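Local coordinates for cytochrome C-type biogenesis protein ccmF (Thermus thermophilus, PDB 6ZMQ) that binds heme and probably acts as a membrane-bound heme lyase, handling heme during cytochrome c maturation, at residues L86-V89 / A90-S94; L555-G558 / R559-A562; T277-V280 / Q281-G285; L498-R501 / R502-G505. One frame throughout, in Å; residues are numbered along the deposited sequence.

In the fold
Along the chain the order is contact 1, contact 3, contact 4, contact 2, but in space they form two pairs. Contacts 1 and 2, on helix 87-92 and the hairpin of strands 554-556 and 561-566, have centres about 22 Å apart and do not touch. Contacts 3 and 4 do touch, centres about 17 Å apart, where the end of helix 266-284 meets the start of helix 501-525. These two helices carry the axial heme ligands His276 and His510, so this pair belongs to the heme b site, which draws on well-separated parts of the sequence. Contacts 1 and 3 lie on opposite sides of the chain's centre, their own centres about 49 Å apart.

Contact 1: residues L86-V89 / A90-S94; sequences LAYV and ARNHS
Tyr88 sets its ring off with CG anti to the backbone N (chi1 -175°), while Asn92, one turn on, carries its CG beside its own N (chi1 -78°); together these torsions bring amide and ring to the same flank of the helix. The amide meets the ring obliquely, the two planes 74° apart, with Asn92 ND2 3.3 Å from Tyr88 CE1. The same amide nitrogen turns back to the main chain and gives a weak hydrogen bond to Tyr88 O, an acceptor that also takes a weak bond from Asn92 N. Two bent bonds therefore share that carbonyl, and the side chain folds close over the last turn. On a neighbouring flank Arg91 bends at chi3 and lays its guanidinium back over the preceding turn. Ala87 O sits 3.7 Å above the centre of one guanidinium face, and Ala87 CB comes 3.5 Å from Arg91 NH2; the approach to the face makes this packing, perhaps with some electrostatic attraction, and no directed bond. Further round, Val89 CG2 rests obliquely on the His93 ring, 3.9 Å from CD2. The backbone runs through a short helix with Leu86 at its N-cap position: Ala90 N bonds to Leu86 O at 3.1 Å and Arg91 N to Ala87 O at 2.9 Å, after which the bonds become weak towards His93. Leu86, Tyr88, Val89 and His93 pack against helix 61-81, where Leu79 meets both Val89 and His93. Asn92 touches Thr105 and Ala109 in a loop, and Ser94 O is hydrogen-bonded to Asn586 ND2.

Contact 2: residues L555-G558 / R559-A562; sequences LDEG and RRFA
The Asp556 carboxylate lies alongside the CD2-CE2 side of the Phe561 ring, pointing the same way. The carboxylate and ring planes are 32° apart, and Asp556 CG lies 3.6 Å from Phe561 CE2, an oblique approach on the protein surface. Asp556 OD1 also takes a weak hydrogen bond from Gly558 N, which helps to hold the carboxylate over the start of the turn. This is a beta hairpin, strands 554-556 and 561-566 running antiparallel at the outer edge of a sheet. Its firm closure is the hydrogen-bonded pair Leu555 and Ala562: Leu555 N to Ala562 O and Ala562 N to Leu555 O are each 2.8 Å and nearly straight. On the sheet face away from Asp556 and Phe561, Leu555 CB lies 4.4 Å from Ala562 CB. Round the bend, Glu557 and Arg560 form a salt bridge, Glu557 OE2 to Arg560 NH1 at 2.8 Å. A bend at chi2 (79°) folds the Arg560 chain back to Glu557 on the sheet face that carries Leu555 and Ala562; the oxygen meets the edge of the guanidinium, near its plane, with the two flat groups almost perpendicular at 80°. Shortened to an alanine, Arg560 would probably leave the Glu557 carboxylate without its charged mate and free to turn at the surface. Glu557 OE2 also passes 3.9 Å from Ala562 CB. Arg559 turns outward from the bend, and its NH1 makes a salt bridge with Asp97 of another loop.

Contact 3: residues T277-V280 / Q281-G285; sequences TAFV and QQTRG
Phe279 and Thr283 make the close side of this helical turn, whereas the side chain of Arg284 gives residues 277-280 little. Thr283 OG1 stands 3.6 Å above one face of the Phe279 ring, offset toward its rim, and Thr283 CG2 adds a methyl 3.6 Å from Phe279 CE1. The hydroxyl reaches inward because OG1 lies between the backbone N and the carbonyl carbon (chi1 42°); from there it donates to Phe279 O at 2.7 Å. Thr283 N bonds to Phe279 O as well, at 2.9 Å and from the opposite face of the carbonyl plane, so two donors grip one acceptor. These residues form the last turns of helix 266-284, which carries the axial heme ligand His276 just before Thr277. Phe279 itself touches the heme, and its ring also packs on Arg502 and Arg503 of helix 501-525. Without the ring, as with a serine here, Thr283 is likely to lose the flat surface its hydroxyl and methyl rest on, and a gap to open beside the heme and these two arginines. Gln282, on the next flank, packs its NE2 3.5 Å from Ala278 CB, and its OE1 makes a weak hydrogen bond with Arg502 NH1. Gln281 is buried on another side, where its NE2 bonds to Gln217 O. Thr283 is itself at the surface while it holds ring and carbonyl; the loose side begins at Arg284. There little more than CB comes near Val280 O, and the guanidinium leads off to a salt bridge with Glu363. The chain leaves helical geometry at Gly285, with positive phi, after Gly285 N bonds to Gln281 O at 2.8 Å.

Contact 4: residues L498-R501 / R502-G505; sequences LANR and RRVG. With HEM (protoporphyrin IX containing Fe), chain B.
Val504 faces back over the residues that lead into its helix, and with Arg501 and Asn500 it carries most of the buried surface here. A chi1 of 51° tucks its CG1 over the backbone, which sets that methyl 3.3 Å from Asn500 O. The other methyl, CG2, points to the incoming loop: the Leu498 and Val504 side chains cross obliquely, Leu498 CD1 to Val504 CG2 3.9 Å, an apolar touch between that loop and the first turn. Asn500 O is met a second time by Val504 N, 3.3 Å away in a nearly straight bond. Asn500 occupies the N-cap position of helix 501-525 and is the centre of an inverse gamma turn, so the chain swings sharply there before the helix begins. Arg501 follows as the first helical residue. Its carbonyl O accepts Gly505 N at 3.0 Å, while its side chain runs extended from CG to NE, to a cation-pi contact with Tyr643 and packing on Trp646 and Pro647. This first turn also presents two arginines to the heme propionates. Arg502, a residue of the heme b site, approaches propionate oxygen O1D edge-on and in plane, with weak hydrogen bonds from NE at 3.5 Å and NH1 at 3.4 Å. Arg503 bends at chi2 and brings one face of its guanidinium over the other propionate, NH2 lying 3.1 Å from heme O2A. Positive charge gathered at the two carboxylates probably stabilises them, and Arg224 NH2 and Ser506 OG add hydrogen bonds to the heme.

Contact 1: residues L86-V89 / A90-S94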
loop_
_atom_site.group_PDB
_atom_site.type_symbol
_atom_site.label_atom_id
_atom_site.label_comp_id
_atom_site.label_asym_id
_atom_site.label_seq_id
_atom_site.Cartn_x
_atom_site.Cartn_y
_atom_site.Cartn_z
ATOM N N LEU A 86 -9.797 -30.013 6.959
ATOM C CA LEU A 86 -10.209 -28.647 7.238
ATOM C C LEU A 86 -10.759 -28.009 5.968
ATOM O O LEU A 86 -10.351 -28.349 4.854
ATOM C CB LEU A 86 -9.039 -27.828 7.769
ATOM C CG LEU A 86 -8.178 -28.429 8.873
ATOM C CD1 LEU A 86 -6.775 -27.882 8.754
ATOM C CD2 LEU A 86 -8.751 -28.055 10.200
ATOM N N ALA A 87 -11.708 -27.087 6.148
ATOM C CA ALA A 87 -12.408 -26.491 5.011
ATOM C C ALA A 87 -11.499 -25.556 4.221
ATOM O O ALA A 87 -11.565 -25.508 2.985
ATOM C CB ALA A 87 -13.656 -25.750 5.491
ATOM N N TYR A 88 -10.646 -24.802 4.928
ATOM C CA TYR A 88 -9.780 -23.806 4.298
ATOM C C TYR A 88 -8.730 -24.456 3.399
ATOM O O TYR A 88 -8.455 -23.964 2.299
ATOM C CB TYR A 88 -9.122 -22.960 5.388
ATOM C CG TYR A 88 -8.287 -21.797 4.903
ATOM C CD1 TYR A 88 -8.839 -20.809 4.094
ATOM C CD2 TYR A 88 -6.952 -21.670 5.283
ATOM C CE1 TYR A 88 -8.081 -19.734 3.670
ATOM C CE2 TYR A 88 -6.183 -20.600 4.849
ATOM C CZ TYR A 88 -6.756 -19.637 4.043
ATOM O OH TYR A 88 -6.009 -18.569 3.613
ATOM N N VAL A 89 -8.166 -25.586 3.829
ATOM C CA VAL A 89 -7.142 -26.246 3.022
ATOM C C VAL A 89 -7.778 -27.061 1.891
ATOM O O VAL A 89 -7.251 -27.092 0.776
ATOM C CB VAL A 89 -6.201 -27.080 3.923
ATOM C CG1 VAL A 89 -6.965 -28.051 4.778
ATOM C CG2 VAL A 89 -5.099 -27.796 3.120
ATOM N N ALA A 90 -8.937 -27.690 2.136
ATOM C CA ALA A 90 -9.630 -28.442 1.086
ATOM C C ALA A 90 -10.154 -27.516 -0.006
ATOM O O ALA A 90 -10.260 -27.909 -1.174
ATOM C CB ALA A 90 -10.770 -29.268 1.683
ATOM N N ARG A 91 -10.507 -26.281 0.363
ATOM C CA ARG A 91 -10.890 -25.300 -0.646
ATOM C C ARG A 91 -9.688 -24.544 -1.211
ATOM O O ARG A 91 -9.810 -23.893 -2.255
ATOM C CB ARG A 91 -11.936 -24.343 -0.072
ATOM C CG ARG A 91 -13.350 -24.780 -0.439
ATOM C CD ARG A 91 -14.416 -23.705 -0.173
ATOM N NE ARG A 91 -14.505 -23.186 1.198
ATOM C CZ ARG A 91 -14.879 -23.867 2.284
ATOM N NH1 ARG A 91 -15.274 -25.135 2.218
ATOM N NH2 ARG A 91 -14.909 -23.249 3.455
ATOM N N ASN A 92 -8.534 -24.585 -0.542
ATOM C CA ASN A 92 -7.337 -23.923 -1.049
ATOM C C ASN A 92 -6.166 -24.869 -1.301
ATOM O O ASN A 92 -5.019 -24.415 -1.389
ATOM C CB ASN A 92 -6.937 -22.787 -0.112
ATOM C CG ASN A 92 -7.793 -21.556 -0.320
ATOM O OD1 ASN A 92 -7.902 -21.044 -1.435
ATOM N ND2 ASN A 92 -8.454 -21.108 0.737
ATOM N N HIS A 93 -6.423 -26.169 -1.404
ATOM C CA HIS A 93 -5.569 -27.075 -2.160
ATOM C C HIS A 93 -6.293 -27.592 -3.390
ATOM O O HIS A 93 -6.070 -28.728 -3.816
ATOM C CB HIS A 93 -5.048 -28.205 -1.272
ATOM C CG HIS A 93 -3.682 -27.950 -0.724
ATOM N ND1 HIS A 93 -2.633 -28.822 -0.916
ATOM C CD2 HIS A 93 -3.159 -26.863 -0.110
ATOM C CE1 HIS A 93 -1.541 -28.318 -0.369
ATOM N NE2 HIS A 93 -1.833 -27.130 0.126
ATOM N N SER A 94 -7.215 -26.796 -3.924
ATOM C CA SER A 94 -7.588 -26.860 -5.328
ATOM C C SER A 94 -6.700 -25.970 -6.200
ATOM O O SER A 94 -7.035 -25.734 -7.361
ATOM C CB SER A 94 -9.065 -26.490 -5.496
ATOM O OG SER A 94 -9.890 -27.417 -4.810
#

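Contact 2: residues L555-G558 / R559-A562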
loop_
_atom_site.group_PDB
_atom_site.type_symbol
_atom_site.label_atom_id
_atom_site.label_comp_id
_atom_site.label_asym_id
_atom_site.label_seq_id
_atom_site.Cartn_x
_atom_site.Cartn_y
_atom_site.Cartn_z
ATOM N N LEU A 555 1.702 -24.745 -25.311
ATOM C CA LEU A 555 2.734 -25.105 -24.342
ATOM C C LEU A 555 2.051 -25.616 -23.083
ATOM O O LEU A 555 1.156 -24.950 -22.554
ATOM C CB LEU A 555 3.624 -23.905 -23.995
ATOM C CG LEU A 555 4.628 -23.301 -24.981
ATOM C CD1 LEU A 555 5.656 -22.470 -24.227
ATOM C CD2 LEU A 555 5.320 -24.379 -25.787
ATOM N N ASP A 556 2.471 -26.780 -22.593
ATOM C CA ASP A 556 2.021 -27.267 -21.296
ATOM C C ASP A 556 3.150 -27.081 -20.298
ATOM O O ASP A 556 4.181 -27.755 -20.380
ATOM C CB ASP A 556 1.602 -28.745 -21.332
ATOM C CG ASP A 556 0.666 -29.122 -20.182
ATOM O OD1 ASP A 556 0.452 -28.287 -19.275
ATOM O OD2 ASP A 556 0.162 -30.266 -20.169
ATOM N N GLU A 557 2.944 -26.162 -19.357
ATOM C CA GLU A 557 3.742 -26.121 -18.147
ATOM C C GLU A 557 3.013 -26.682 -16.940
ATOM O O GLU A 557 3.656 -26.911 -15.911
ATOM C CB GLU A 557 4.214 -24.693 -17.834
ATOM C CG GLU A 557 5.239 -24.144 -18.817
ATOM C CD GLU A 557 4.621 -23.272 -19.888
ATOM O OE1 GLU A 557 5.262 -23.089 -20.943
ATOM O OE2 GLU A 557 3.501 -22.763 -19.671
ATOM N N GLY A 558 1.704 -26.772 -16.949
ATOM C CA GLY A 558 1.165 -27.179 -15.642
ATOM C C GLY A 558 -0.133 -26.553 -15.432
ATOM O O GLY A 558 -0.181 -25.360 -15.801
ATOM N N ARG A 559 -0.966 -27.168 -14.595
ATOM C CA ARG A 559 -2.298 -26.721 -14.105
ATOM C C ARG A 559 -3.013 -25.835 -15.113
ATOM O O ARG A 559 -4.245 -25.762 -15.007
ATOM C CB ARG A 559 -2.180 -26.055 -12.732
ATOM C CG ARG A 559 -1.506 -26.918 -11.673
ATOM C CD ARG A 559 -1.992 -26.641 -10.260
ATOM N NE ARG A 559 -2.458 -27.897 -9.698
ATOM C CZ ARG A 559 -1.901 -28.537 -8.678
ATOM N NH1 ARG A 559 -2.401 -29.692 -8.272
ATOM N NH2 ARG A 559 -0.854 -28.023 -8.065
ATOM N N ARG A 560 -2.246 -25.072 -15.897
ATOM C CA ARG A 560 -2.666 -24.280 -17.033
ATOM C C ARG A 560 -1.839 -24.680 -18.243
ATOM O O ARG A 560 -0.661 -25.081 -18.147
ATOM C CB ARG A 560 -2.624 -22.754 -16.790
ATOM C CG ARG A 560 -1.428 -22.080 -16.111
ATOM C CD ARG A 560 -0.211 -21.849 -17.006
ATOM N NE ARG A 560 0.668 -20.859 -16.391
ATOM C CZ ARG A 560 1.809 -20.416 -16.911
ATOM N NH1 ARG A 560 2.247 -20.869 -18.082
ATOM N NH2 ARG A 560 2.511 -19.497 -16.263
ATOM N N PHE A 561 -2.583 -24.723 -19.337
ATOM C CA PHE A 561 -2.132 -24.908 -20.698
ATOM C C PHE A 561 -2.015 -23.511 -21.280
ATOM O O PHE A 561 -2.867 -22.655 -21.014
ATOM C CB PHE A 561 -3.156 -25.742 -21.477
ATOM C CG PHE A 561 -3.383 -27.133 -20.913
ATOM C CD1 PHE A 561 -4.318 -27.364 -19.899
ATOM C CD2 PHE A 561 -2.646 -28.206 -21.381
ATOM C CE1 PHE A 561 -4.511 -28.638 -19.375
ATOM C CE2 PHE A 561 -2.846 -29.485 -20.876
ATOM C CZ PHE A 561 -3.771 -29.700 -19.868
ATOM N N ALA A 562 -0.949 -23.258 -22.017
ATOM C CA ALA A 562 -0.699 -21.918 -22.512
ATOM C C ALA A 562 -0.721 -21.900 -24.032
ATOM O O ALA A 562 -0.357 -22.877 -24.691
ATOM C CB ALA A 562 0.641 -21.402 -21.993
#

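Contact 3: residues T277-V280 / Q281-G285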
loop_
_atom_site.group_PDB
_atom_site.type_symbol
_atom_site.label_atom_id
_atom_site.label_comp_id
_atom_site.label_asym_id
_atom_site.label_seq_id
_atom_site.Cartn_x
_atom_site.Cartn_y
_atom_site.Cartn_z
ATOM N N THR A 277 2.762 16.040 8.853
ATOM C CA THR A 277 2.371 16.752 10.074
ATOM C C THR A 277 3.181 16.217 11.255
ATOM O O THR A 277 3.485 16.986 12.136
ATOM C CB THR A 277 0.865 16.991 10.071
ATOM O OG1 THR A 277 0.232 15.757 10.321
ATOM C CG2 THR A 277 0.400 17.424 8.716
ATOM N N ALA A 278 3.471 14.917 11.280
ATOM C CA ALA A 278 4.247 14.346 12.385
ATOM C C ALA A 278 5.618 14.950 12.313
ATOM O O ALA A 278 6.074 15.379 13.300
ATOM C CB ALA A 278 4.325 12.863 12.270
ATOM N N PHE A 279 6.185 15.070 11.136
ATOM C CA PHE A 279 7.492 15.718 11.041
ATOM C C PHE A 279 7.429 17.152 11.567
ATOM O O PHE A 279 8.323 17.542 12.267
ATOM C CB PHE A 279 7.874 15.772 9.576
ATOM C CG PHE A 279 9.036 16.681 9.358
ATOM C CD1 PHE A 279 10.286 16.332 9.798
ATOM C CD2 PHE A 279 8.861 17.922 8.808
ATOM C CE1 PHE A 279 11.351 17.189 9.644
ATOM C CE2 PHE A 279 9.929 18.777 8.660
ATOM C CZ PHE A 279 11.175 18.408 9.067
ATOM N N VAL A 280 6.391 17.913 11.263
ATOM C CA VAL A 280 6.360 19.319 11.735
ATOM C C VAL A 280 6.396 19.364 13.248
ATOM O O VAL A 280 7.211 20.067 13.774
ATOM C CB VAL A 280 5.134 20.080 11.232
ATOM C CG1 VAL A 280 4.954 21.371 11.977
ATOM C CG2 VAL A 280 5.259 20.347 9.765
ATOM N N GLN A 281 5.537 18.621 13.912
ATOM C CA GLN A 281 5.541 18.749 15.364
ATOM C C GLN A 281 6.785 18.088 15.950
ATOM O O GLN A 281 7.342 18.600 16.936
ATOM C CB GLN A 281 4.248 18.242 16.009
ATOM C CG GLN A 281 4.239 16.866 16.498
ATOM C CD GLN A 281 2.908 16.450 17.096
ATOM O OE1 GLN A 281 1.886 16.495 16.430
ATOM N NE2 GLN A 281 2.925 16.011 18.351
ATOM N N GLN A 282 7.320 17.053 15.243
ATOM C CA GLN A 282 8.617 16.432 15.550
ATOM C C GLN A 282 9.723 17.469 15.558
ATOM O O GLN A 282 10.656 17.402 16.364
ATOM C CB GLN A 282 8.983 15.329 14.538
ATOM C CG GLN A 282 8.352 13.944 14.680
ATOM C CD GLN A 282 8.681 13.052 13.491
ATOM O OE1 GLN A 282 9.775 13.122 12.932
ATOM N NE2 GLN A 282 7.716 12.248 13.072
ATOM N N THR A 283 9.614 18.449 14.671
ATOM C CA THR A 283 10.589 19.516 14.651
ATOM C C THR A 283 10.070 20.837 15.218
ATOM O O THR A 283 10.868 21.771 15.361
ATOM C CB THR A 283 11.123 19.695 13.227
ATOM O OG1 THR A 283 10.045 19.615 12.289
ATOM C CG2 THR A 283 12.135 18.596 12.917
ATOM N N ARG A 284 8.765 20.987 15.517
ATOM C CA ARG A 284 8.311 22.333 15.883
ATOM C C ARG A 284 7.204 22.389 16.932
ATOM O O ARG A 284 6.912 23.481 17.436
ATOM C CB ARG A 284 7.838 23.096 14.628
ATOM C CG ARG A 284 7.853 24.597 14.748
ATOM C CD ARG A 284 8.769 25.194 13.714
ATOM N NE ARG A 284 9.105 26.561 14.071
ATOM C CZ ARG A 284 10.350 27.008 14.154
ATOM N NH1 ARG A 284 11.365 26.196 13.885
ATOM N NH2 ARG A 284 10.583 28.267 14.487
ATOM N N GLY A 285 6.599 21.263 17.296
ATOM C CA GLY A 285 5.419 21.299 18.148
ATOM C C GLY A 285 4.195 21.939 17.526
ATOM O O GLY A 285 3.500 22.708 18.199
#

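Contact 4: residues L498-R501 / R502-G505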
loop_
_atom_site.group_PDB
_atom_site.type_symbol
_atom_site.label_atom_id
_atom_site.label_comp_id
_atom_site.label_asym_id
_atom_site.label_seq_id
_atom_site.Cartn_x
_atom_site.Cartn_y
_atom_site.Cartn_z
ATOM N N LEU A 498 25.451 13.525 2.848
ATOM C CA LEU A 498 24.876 12.186 2.923
ATOM C C LEU A 498 24.688 11.720 4.371
ATOM O O LEU A 498 23.914 10.791 4.633
ATOM C CB LEU A 498 25.774 11.215 2.144
ATOM C CG LEU A 498 26.097 11.393 0.644
ATOM C CD1 LEU A 498 24.933 11.930 -0.206
ATOM C CD2 LEU A 498 27.371 12.220 0.419
ATOM N N ALA A 499 25.439 12.311 5.312
ATOM C CA ALA A 499 25.219 12.074 6.739
ATOM C C ALA A 499 23.830 12.520 7.195
ATOM O O ALA A 499 23.204 11.850 8.026
ATOM C CB ALA A 499 26.293 12.790 7.558
ATOM N N ASN A 500 23.331 13.647 6.681
ATOM C CA ASN A 500 22.010 14.124 7.087
ATOM C C ASN A 500 20.943 13.305 6.379
ATOM O O ASN A 500 20.345 13.802 5.422
ATOM C CB ASN A 500 21.821 15.613 6.759
ATOM C CG ASN A 500 20.716 16.283 7.603
ATOM O OD1 ASN A 500 21.004 16.951 8.594
ATOM N ND2 ASN A 500 19.458 16.083 7.224
ATOM N N ARG A 501 20.658 12.101 6.904
ATOM C CA ARG A 501 19.976 11.043 6.154
ATOM C C ARG A 501 18.538 11.415 5.803
ATOM O O ARG A 501 18.040 11.039 4.730
ATOM C CB ARG A 501 20.007 9.754 6.972
ATOM C CG ARG A 501 21.209 8.894 6.672
ATOM C CD ARG A 501 21.456 7.867 7.770
ATOM N NE ARG A 501 22.207 6.713 7.285
ATOM C CZ ARG A 501 23.529 6.694 7.121
ATOM N NH1 ARG A 501 24.110 5.654 6.548
ATOM N NH2 ARG A 501 24.267 7.748 7.455
ATOM N N ARG A 502 17.879 12.177 6.691
ATOM C CA ARG A 502 16.500 12.610 6.475
ATOM C C ARG A 502 16.382 13.520 5.257
ATOM O O ARG A 502 15.561 13.268 4.366
ATOM C CB ARG A 502 15.970 13.329 7.716
ATOM C CG ARG A 502 16.191 12.630 9.048
ATOM C CD ARG A 502 15.562 13.479 10.141
ATOM N NE ARG A 502 14.104 13.441 10.083
ATOM C CZ ARG A 502 13.305 13.896 11.042
ATOM N NH1 ARG A 502 11.994 13.710 10.967
ATOM N NH2 ARG A 502 13.829 14.476 12.115
ATOM N N ARG A 503 17.243 14.547 5.177
ATOM C CA ARG A 503 17.170 15.510 4.083
ATOM C C ARG A 503 17.550 14.895 2.737
ATOM O O ARG A 503 16.801 15.060 1.772
ATOM C CB ARG A 503 18.060 16.722 4.378
ATOM C CG ARG A 503 17.521 17.735 5.400
ATOM C CD ARG A 503 16.472 18.702 4.831
ATOM N NE ARG A 503 16.110 19.774 5.768
ATOM C CZ ARG A 503 15.323 19.639 6.839
ATOM N NH1 ARG A 503 15.172 20.650 7.683
ATOM N NH2 ARG A 503 14.742 18.479 7.111
ATOM N N VAL A 504 18.640 14.120 2.662
ATOM C CA VAL A 504 19.093 13.619 1.360
ATOM C C VAL A 504 18.203 12.465 0.873
ATOM O O VAL A 504 17.846 12.398 -0.320
ATOM C CB VAL A 504 20.597 13.249 1.403
ATOM C CG1 VAL A 504 20.946 12.344 2.568
ATOM C CG2 VAL A 504 21.095 12.661 0.077
ATOM N N GLY A 505 17.794 11.567 1.787
ATOM C CA GLY A 505 16.845 10.524 1.423
ATOM C C GLY A 505 15.484 11.076 1.049
ATOM O O GLY A 505 14.838 10.581 0.119
HETATM C CHA HEM B . 10.072 14.491 4.125
HETATM C CHB HEM B . 7.894 18.462 2.256
HETATM C CHC HEM B . 5.035 15.574 -0.508
HETATM C CHD HEM B . 7.585 11.723 1.058
HETATM C C1A HEM B . 9.693 15.792 3.831
HETATM C C2A HEM B . 10.248 16.926 4.485
HETATM C C3A HEM B . 9.643 18.035 3.971
HETATM C C4A HEM B . 8.711 17.620 3.003
HETATM C CMA HEM B . 9.909 19.462 4.357
HETATM C CAA HEM B . 11.323 16.923 5.560
HETATM C CBA HEM B . 12.730 16.736 4.960
HETATM C CGA HEM B . 13.104 17.889 4.063
HETATM O O1A HEM B . 13.340 17.682 2.851
HETATM O O2A HEM B . 13.177 19.047 4.535
HETATM C C1B HEM B . 6.916 17.976 1.363
HETATM C C2B HEM B . 5.941 18.802 0.757
HETATM C C3B HEM B . 5.139 18.017 -0.013
HETATM C C4B HEM B . 5.626 16.648 0.151
HETATM C CMB HEM B . 5.812 20.285 0.913
HETATM C CAB HEM B . 3.988 18.420 -0.830
HETATM C CBB HEM B . 2.666 18.236 -0.169
HETATM C C1C HEM B . 5.538 14.299 -0.379
HETATM C C2C HEM B . 5.200 13.215 -1.190
HETATM C C3C HEM B . 5.932 12.148 -0.730
HETATM C C4C HEM B . 6.730 12.569 0.360
HETATM C CMC HEM B . 4.226 13.173 -2.340
HETATM C CAC HEM B . 5.881 10.804 -1.277
HETATM C CBC HEM B . 6.920 10.363 -2.238
HETATM C C1D HEM B . 8.455 12.118 2.086
HETATM C C2D HEM B . 9.270 11.210 2.901
HETATM C C3D HEM B . 9.975 11.973 3.767
HETATM C C4D HEM B . 9.583 13.368 3.460
HETATM C CMD HEM B . 9.310 9.710 2.794
HETATM C CAD HEM B . 10.961 11.499 4.822
HETATM C CBD HEM B . 10.299 11.598 6.202
HETATM C CGD HEM B . 11.118 11.027 7.336
HETATM O O1D HEM B . 11.712 11.775 8.147
HETATM O O2D HEM B . 11.188 9.794 7.486
HETATM N NA HEM B . 8.741 16.252 2.942
HETATM N NB HEM B . 6.675 16.703 0.985
HETATM N NC HEM B . 6.485 13.904 0.527
HETATM N ND HEM B . 8.694 13.359 2.463
HETATM FE FE HEM B . 7.773 15.053 1.633
#